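Local structure of molybdenum cofactor carrier protein (Chlamydomonas reinhardtii, 2IZ6) at residues A[26-38]-A[56-68]. The protein probably binds the molybdenum cofactor and carries it within the cell. Residues are numbered along the deposited sequence; the frame is centred on the assembly and turned at random.
Sequences TAENQLVMANELG and GVMHEAMKGAKEA
Two neighbouring helices on one side of the parallel sheet, helix 28-43, here through its residues 28-38, and helix 57-67, meet through Ala-34, Gly-38, Ala-61 and Gly-64, small residues that bring the axes of the two segments to 6.5 Å at a crossing angle of -34°. Here backbone lies almost directly on backbone: the CA of Gly-38 is 4.2 Å from that of Ala-61, and a run of CA-H...O contacts passes between the helices in both directions. The CA of Ala-61 approaches the O of Ala-34 at 3.3 Å, while Gly-38 CA rests on Ala-61 O and Gly-64 CA on Asn-35 O. Nearer the start of helix 57-67, the methyl of Ala-34 sits 3.4 Å from Val-57 O and also touches Val-57 CG1; the other branch of Val-57, CG2, turns to the methyl of Thr-26. Leu-31 reaches over the helix start with CD2, 3.6 Å from Gly-56 C. The more polar flank belongs to Asn-35 and Glu-60. Asn-35 lays its amide against helix 57-67, its CG turned away from the backbone N (chi1 -175°), and ND2 donates a weak, bent hydrogen bond to Glu-60 O (3.1 Å, 134°), an oxygen that also accepts from Gly-64 N within its own helix. A water takes a further hydrogen bond from ND2 and donates to Glu-67 OE1, bridging the helices about two turns further along helix 57-67. CB and CG of Glu-60 pack on Leu-31 O; beyond them the chain bends at chi2, and OE2 forms a salt bridge with Lys-63 NZ at 3.0 Å. Beneath the interface, Leu-37, Val-57 and Ala-61 touch Val-18 of strand 15-19. The helices belong to successive beta-alpha-beta crossovers sharing strand 47-51, and their side-by-side packing on one sheet face is typical of a Rossmann-like alpha/beta fold.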
ATOM      1  N   THR A  26     -12.253 -21.756  10.156  1.00 41.56           N
ATOM      2  CA  THR A  26     -13.515 -21.834   9.501  1.00 38.49           C
ATOM      3  C   THR A  26     -14.214 -23.160   9.813  1.00 37.29           C
ATOM      4  O   THR A  26     -13.645 -24.227   9.599  1.00 40.14           O
ATOM      5  CB  THR A  26     -13.204 -21.745   8.054  1.00 39.00           C
ATOM      6  OG1 THR A  26     -12.490 -20.501   7.841  1.00 40.93           O
ATOM      7  CG2 THR A  26     -14.454 -21.791   7.227  1.00 39.86           C
ATOM      8  N   ALA A  27     -15.434 -23.084  10.320  1.00 33.74           N
ATOM      9  CA  ALA A  27     -16.299 -24.223  10.492  1.00 32.67           C
ATOM     10  C   ALA A  27     -16.932 -24.688   9.170  1.00 30.10           C
ATOM     11  O   ALA A  27     -17.167 -23.892   8.281  1.00 27.34           O
ATOM     12  CB  ALA A  27     -17.378 -23.895  11.484  1.00 33.13           C
ATOM     13  N   GLU A  28     -17.249 -25.979   9.052  1.00 28.16           N
ATOM     14  CA  GLU A  28     -17.858 -26.489   7.820  1.00 27.48           C
ATOM     15  C   GLU A  28     -19.153 -25.788   7.417  1.00 27.12           C
ATOM     16  O   GLU A  28     -19.361 -25.608   6.239  1.00 26.61           O
ATOM     17  CB  GLU A  28     -18.043 -28.021   7.843  1.00 27.82           C
ATOM     18  CG  GLU A  28     -16.748 -28.701   7.893  1.00 25.64           C
ATOM     19  CD  GLU A  28     -16.844 -30.210   7.623  1.00 24.88           C
ATOM     20  OE1 GLU A  28     -17.971 -30.734   7.624  1.00 25.12           O
ATOM     21  OE2 GLU A  28     -15.812 -30.804   7.337  1.00 25.03           O
ATOM     22  N   ASN A  29     -19.995 -25.366   8.360  1.00 26.69           N
ATOM     23  CA  ASN A  29     -21.217 -24.640   8.048  1.00 27.88           C
ATOM     24  C   ASN A  29     -20.902 -23.356   7.287  1.00 26.98           C
ATOM     25  O   ASN A  29     -21.700 -22.925   6.421  1.00 25.90           O
ATOM     26  CB  ASN A  29     -22.036 -24.353   9.326  1.00 30.13           C
ATOM     27  CG  ASN A  29     -21.349 -23.393  10.278  1.00 36.06           C
ATOM     28  OD1 ASN A  29     -21.861 -22.285  10.574  1.00 48.66           O
ATOM     29  ND2 ASN A  29     -20.164 -23.776  10.730  1.00 42.81           N
ATOM     30  N   GLN A  30     -19.772 -22.731   7.654  1.00 26.35           N
ATOM     31  CA  GLN A  30     -19.314 -21.534   6.994  1.00 26.01           C
ATOM     32  C   GLN A  30     -18.843 -21.789   5.564  1.00 24.92           C
ATOM     33  O   GLN A  30     -19.114 -20.980   4.649  1.00 23.55           O
ATOM     34  CB  GLN A  30     -18.288 -20.802   7.849  1.00 25.31           C
ATOM     35  CG  GLN A  30     -18.886 -20.328   9.130  1.00 26.81           C
ATOM     36  CD  GLN A  30     -17.823 -19.782  10.070  1.00 30.45           C
ATOM     37  OE1 GLN A  30     -16.695 -20.259  10.105  1.00 36.16           O
ATOM     38  NE2 GLN A  30     -18.193 -18.779  10.839  1.00 32.52           N
ATOM     39  N   LEU A  31     -18.171 -22.891   5.336  1.00 22.93           N
ATOM     40  CA  LEU A  31     -17.722 -23.319   3.996  1.00 22.87           C
ATOM     41  C   LEU A  31     -18.931 -23.520   3.076  1.00 22.34           C
ATOM     42  O   LEU A  31     -18.930 -23.021   1.949  1.00 25.03           O
ATOM     43  CB  LEU A  31     -16.884 -24.624   4.065  1.00 22.52           C
ATOM     44  CG  LEU A  31     -15.541 -24.507   4.762  1.00 21.30           C
ATOM     45  CD1 LEU A  31     -14.953 -25.887   4.831  1.00 23.84           C
ATOM     46  CD2 LEU A  31     -14.635 -23.424   4.082  1.00 23.58           C
ATOM     47  N   VAL A  32     -19.970 -24.159   3.598  1.00 23.65           N
ATOM     48  CA  VAL A  32     -21.179 -24.464   2.861  1.00 23.79           C
ATOM     49  C   VAL A  32     -21.871 -23.103   2.602  1.00 23.15           C
ATOM     50  O   VAL A  32     -22.310 -22.861   1.477  1.00 24.83           O
ATOM     51  CB  VAL A  32     -22.135 -25.366   3.668  1.00 26.48           C
ATOM     52  CG1 VAL A  32     -23.493 -25.475   2.976  1.00 25.47           C
ATOM     53  CG2 VAL A  32     -21.505 -26.698   3.866  1.00 25.66           C
ATOM     54  N   MET A  33     -22.054 -22.300   3.622  1.00 23.90           N
ATOM     55  CA  MET A  33     -22.683 -20.970   3.407  1.00 24.88           C
ATOM     56  C   MET A  33     -21.978 -20.138   2.356  1.00 24.14           C
ATOM     57  O   MET A  33     -22.599 -19.518   1.505  1.00 25.00           O
ATOM     58  CB  MET A  33     -22.825 -20.195   4.695  1.00 25.50           C
ATOM     59  CG  MET A  33     -23.970 -20.816   5.563  1.00 29.36           C
ATOM     60  SD  MET A  33     -24.578 -19.649   6.803  1.00 34.86           S
ATOM     61  CE  MET A  33     -23.013 -19.274   7.507  1.00 25.53           C
ATOM     62  N   ALA A  34     -20.648 -20.135   2.410  1.00 22.84           N
ATOM     63  CA  ALA A  34     -19.869 -19.417   1.438  1.00 22.68           C
ATOM     64  C   ALA A  34     -20.064 -19.895   0.016  1.00 21.32           C
ATOM     65  O   ALA A  34     -20.254 -19.060  -0.930  1.00 22.25           O
ATOM     66  CB  ALA A  34     -18.397 -19.415   1.834  1.00 23.58           C
ATOM     67  N   ASN A  35     -20.104 -21.218  -0.159  1.00 21.34           N
ATOM     68  CA  ASN A  35     -20.332 -21.765  -1.505  1.00 21.00           C
ATOM     69  C   ASN A  35     -21.718 -21.332  -2.051  1.00 22.16           C
ATOM     70  O   ASN A  35     -21.836 -20.948  -3.216  1.00 22.19           O
ATOM     71  CB  ASN A  35     -20.148 -23.313  -1.462  1.00 21.55           C
ATOM     72  CG  ASN A  35     -20.251 -23.932  -2.828  1.00 23.49           C
ATOM     73  OD1 ASN A  35     -21.303 -24.378  -3.216  1.00 28.25           O
ATOM     74  ND2 ASN A  35     -19.189 -23.805  -3.642  1.00 25.28           N
ATOM     75  N   GLU A  36     -22.755 -21.457  -1.222  1.00 22.65           N
ATOM     76  CA  GLU A  36     -24.115 -21.078  -1.604  1.00 22.74           C
ATOM     77  C   GLU A  36     -24.214 -19.637  -1.879  1.00 22.15           C
ATOM     78  O   GLU A  36     -24.880 -19.244  -2.820  1.00 23.31           O
ATOM     79  CB  GLU A  36     -25.102 -21.447  -0.518  1.00 24.75           C
ATOM     80  CG  GLU A  36     -26.566 -21.254  -0.946  1.00 28.09           C
ATOM     81  CD  GLU A  36     -27.063 -22.134  -2.156  1.00 37.59           C
ATOM     82  OE1 GLU A  36     -26.517 -23.233  -2.439  1.00 36.38           O
ATOM     83  OE2 GLU A  36     -28.027 -21.694  -2.860  1.00 36.58           O
ATOM     84  N   LEU A  37     -23.545 -18.857  -1.027  1.00 21.76           N
ATOM     85  CA  LEU A  37     -23.543 -17.426  -1.244  1.00 21.32           C
ATOM     86  C   LEU A  37     -22.947 -17.110  -2.609  1.00 22.23           C
ATOM     87  O   LEU A  37     -23.514 -16.251  -3.326  1.00 20.65           O
ATOM     88  CB  LEU A  37     -22.748 -16.769  -0.126  1.00 22.73           C
ATOM     89  CG  LEU A  37     -22.697 -15.252  -0.202  1.00 22.81           C
ATOM     90  CD1 LEU A  37     -23.992 -14.628   0.193  1.00 24.80           C
ATOM     91  CD2 LEU A  37     -21.511 -14.714   0.627  1.00 23.46           C
ATOM     92  N   GLY A  38     -21.781 -17.650  -2.933  1.00 22.37           N
ATOM     93  CA  GLY A  38     -21.125 -17.505  -4.247  1.00 21.79           C
ATOM     94  C   GLY A  38     -22.050 -17.825  -5.408  1.00 21.81           C
ATOM     95  O   GLY A  38     -22.208 -17.049  -6.386  1.00 22.35           O
ATOM     96  N   GLY A  56     -10.317 -21.302   2.493  1.00 38.18           N
ATOM     97  CA  GLY A  56     -11.572 -21.375   3.240  1.00 34.79           C
ATOM     98  C   GLY A  56     -12.776 -20.761   2.542  1.00 31.48           C
ATOM     99  O   GLY A  56     -13.089 -21.149   1.434  1.00 30.41           O
ATOM    100  N   VAL A  57     -13.439 -19.858   3.254  1.00 29.39           N
ATOM    101  CA  VAL A  57     -14.635 -19.176   2.821  1.00 29.50           C
ATOM    102  C   VAL A  57     -14.424 -18.638   1.416  1.00 25.12           C
ATOM    103  O   VAL A  57     -15.318 -18.787   0.559  1.00 23.84           O
ATOM    104  CB  VAL A  57     -14.986 -17.967   3.793  1.00 28.29           C
ATOM    105  CG1 VAL A  57     -15.813 -16.887   3.134  1.00 32.64           C
ATOM    106  CG2 VAL A  57     -15.606 -18.498   5.071  1.00 34.48           C
ATOM    107  N   MET A  58     -13.297 -17.986   1.183  1.00 26.04           N
ATOM    108  CA  MET A  58     -13.156 -17.188  -0.063  1.00 25.63           C
ATOM    109  C   MET A  58     -13.083 -18.128  -1.289  1.00 25.90           C
ATOM    110  O   MET A  58     -13.705 -17.872  -2.314  1.00 26.87           O
ATOM    111  CB  MET A  58     -11.965 -16.219   0.086  1.00 26.46           C
ATOM    112  CG  MET A  58     -12.318 -15.216   1.153  1.00 26.73           C
ATOM    113  SD  MET A  58     -11.260 -13.766   1.248  1.00 30.37           S
ATOM    114  CE  MET A  58      -9.904 -14.636   1.764  1.00 31.43           C
ATOM    115  N   HIS A  59     -12.388 -19.248  -1.134  1.00 25.41           N
ATOM    116  CA  HIS A  59     -12.310 -20.234  -2.187  1.00 25.62           C
ATOM    117  C   HIS A  59     -13.663 -20.885  -2.450  1.00 23.77           C
ATOM    118  O   HIS A  59     -14.077 -21.079  -3.562  1.00 26.29           O
ATOM    119  CB  HIS A  59     -11.250 -21.262  -1.847  1.00 26.68           C
ATOM    120  CG  HIS A  59     -11.115 -22.342  -2.871  1.00 27.96           C
ATOM    121  ND1 HIS A  59     -10.807 -22.105  -4.199  1.00 30.32           N
ATOM    122  CD2 HIS A  59     -11.280 -23.676  -2.753  1.00 30.99           C
ATOM    123  CE1 HIS A  59     -10.794 -23.257  -4.852  1.00 31.93           C
ATOM    124  NE2 HIS A  59     -11.046 -24.230  -3.992  1.00 33.10           N
ATOM    125  N   GLU A  60     -14.389 -21.176  -1.386  1.00 24.52           N
ATOM    126  CA  GLU A  60     -15.733 -21.743  -1.555  1.00 25.15           C
ATOM    127  C   GLU A  60     -16.676 -20.816  -2.289  1.00 24.38           C
ATOM    128  O   GLU A  60     -17.431 -21.287  -3.134  1.00 24.82           O
ATOM    129  CB  GLU A  60     -16.344 -22.175  -0.221  1.00 23.95           C
ATOM    130  CG  GLU A  60     -15.695 -23.449   0.363  1.00 25.42           C
ATOM    131  CD  GLU A  60     -15.999 -24.653  -0.497  1.00 30.51           C
ATOM    132  OE1 GLU A  60     -17.010 -24.647  -1.211  1.00 30.45           O
ATOM    133  OE2 GLU A  60     -15.189 -25.606  -0.489  1.00 39.48           O
ATOM    134  N   ALA A  61     -16.631 -19.539  -1.938  1.00 24.25           N
ATOM    135  CA  ALA A  61     -17.443 -18.569  -2.599  1.00 23.98           C
ATOM    136  C   ALA A  61     -17.091 -18.548  -4.105  1.00 24.63           C
ATOM    137  O   ALA A  61     -17.968 -18.475  -5.005  1.00 24.61           O
ATOM    138  CB  ALA A  61     -17.270 -17.252  -1.927  1.00 23.90           C
ATOM    139  N   MET A  62     -15.793 -18.612  -4.381  1.00 25.01           N
ATOM    140  CA  MET A  62     -15.293 -18.510  -5.746  1.00 27.85           C
ATOM    141  C   MET A  62     -15.718 -19.715  -6.580  1.00 27.27           C
ATOM    142  O   MET A  62     -16.038 -19.581  -7.762  1.00 25.70           O
ATOM    143  CB  MET A  62     -13.769 -18.379  -5.750  1.00 28.90           C
ATOM    144  CG  MET A  62     -13.253 -17.115  -5.082  1.00 35.37           C
ATOM    145  SD  MET A  62     -12.034 -16.244  -6.085  1.00 38.42           S
ATOM    146  CE  MET A  62     -12.874 -16.187  -7.666  1.00 25.35           C
ATOM    147  N   LYS A  63     -15.718 -20.889  -5.959  1.00 24.41           N
ATOM    148  CA  LYS A  63     -16.162 -22.102  -6.622  1.00 26.16           C
ATOM    149  C   LYS A  63     -17.632 -22.063  -6.921  1.00 24.84           C
ATOM    150  O   LYS A  63     -18.109 -22.518  -7.964  1.00 23.74           O
ATOM    151  CB  LYS A  63     -15.874 -23.298  -5.741  1.00 25.74           C
ATOM    152  CG  LYS A  63     -14.420 -23.666  -5.730  1.00 29.06           C
ATOM    153  CD  LYS A  63     -14.225 -25.119  -5.205  1.00 31.24           C
ATOM    154  CE  LYS A  63     -14.497 -25.226  -3.688  1.00 35.49           C
ATOM    155  NZ  LYS A  63     -14.575 -26.632  -3.201  1.00 36.96           N
ATOM    156  N   GLY A  64     -18.391 -21.553  -5.964  1.00 25.95           N
ATOM    157  CA  GLY A  64     -19.828 -21.394  -6.121  1.00 24.97           C
ATOM    158  C   GLY A  64     -20.253 -20.459  -7.237  1.00 23.34           C
ATOM    159  O   GLY A  64     -21.110 -20.781  -8.052  1.00 23.68           O
ATOM    160  N   ALA A  65     -19.601 -19.298  -7.297  1.00 22.52           N
ATOM    161  CA  ALA A  65     -19.893 -18.323  -8.336  1.00 24.70           C
ATOM    162  C   ALA A  65     -19.539 -18.880  -9.705  1.00 25.60           C
ATOM    163  O   ALA A  65     -20.284 -18.696 -10.672  1.00 24.85           O
ATOM    164  CB  ALA A  65     -19.056 -17.087  -8.076  1.00 23.30           C
ATOM    165  N   LYS A  66     -18.416 -19.624  -9.768  1.00 26.59           N
ATOM    166  CA  LYS A  66     -17.959 -20.128 -11.090  1.00 27.60           C
ATOM    167  C   LYS A  66     -18.926 -21.197 -11.553  1.00 28.64           C
ATOM    168  O   LYS A  66     -19.320 -21.251 -12.739  1.00 30.11           O
ATOM    169  CB  LYS A  66     -16.526 -20.643 -10.983  1.00 27.26           C
ATOM    170  CG  LYS A  66     -15.865 -21.312 -12.243  1.00 31.12           C
ATOM    171  CD  LYS A  66     -15.812 -20.445 -13.506  1.00 34.06           C
ATOM    172  CE  LYS A  66     -15.593 -18.983 -13.262  1.00 38.05           C
ATOM    173  NZ  LYS A  66     -16.134 -18.234 -14.451  1.00 35.57           N
ATOM    174  N   GLU A  67     -19.375 -22.035 -10.637  1.00 28.27           N
ATOM    175  CA  GLU A  67     -20.362 -23.087 -10.970  1.00 30.38           C
ATOM    176  C   GLU A  67     -21.698 -22.546 -11.534  1.00 29.63           C
ATOM    177  O   GLU A  67     -22.318 -23.148 -12.428  1.00 29.56           O
ATOM    178  CB  GLU A  67     -20.625 -23.946  -9.736  1.00 30.79           C
ATOM    179  CG  GLU A  67     -21.605 -25.106  -9.957  1.00 32.27           C
ATOM    180  CD  GLU A  67     -22.033 -25.814  -8.668  1.00 35.12           C
ATOM    181  OE1 GLU A  67     -21.555 -25.455  -7.569  1.00 41.12           O
ATOM    182  OE2 GLU A  67     -22.879 -26.753  -8.749  1.00 42.46           O
ATOM    183  N   ALA A  68     -22.162 -21.419 -10.992  1.00 28.40           N
ATOM    184  CA  ALA A  68     -23.342 -20.737 -11.421  1.00 28.70           C
ATOM    185  C   ALA A  68     -23.113 -19.808 -12.623  1.00 28.27           C
ATOM    186  O   ALA A  68     -24.007 -19.036 -13.008  1.00 27.69           O
ATOM    187  CB  ALA A  68     -23.882 -19.937 -10.209  1.00 29.46           C
TER
HETATM  188  O   HOH W   1     -19.171 -25.352  -6.130  1.00 34.39           O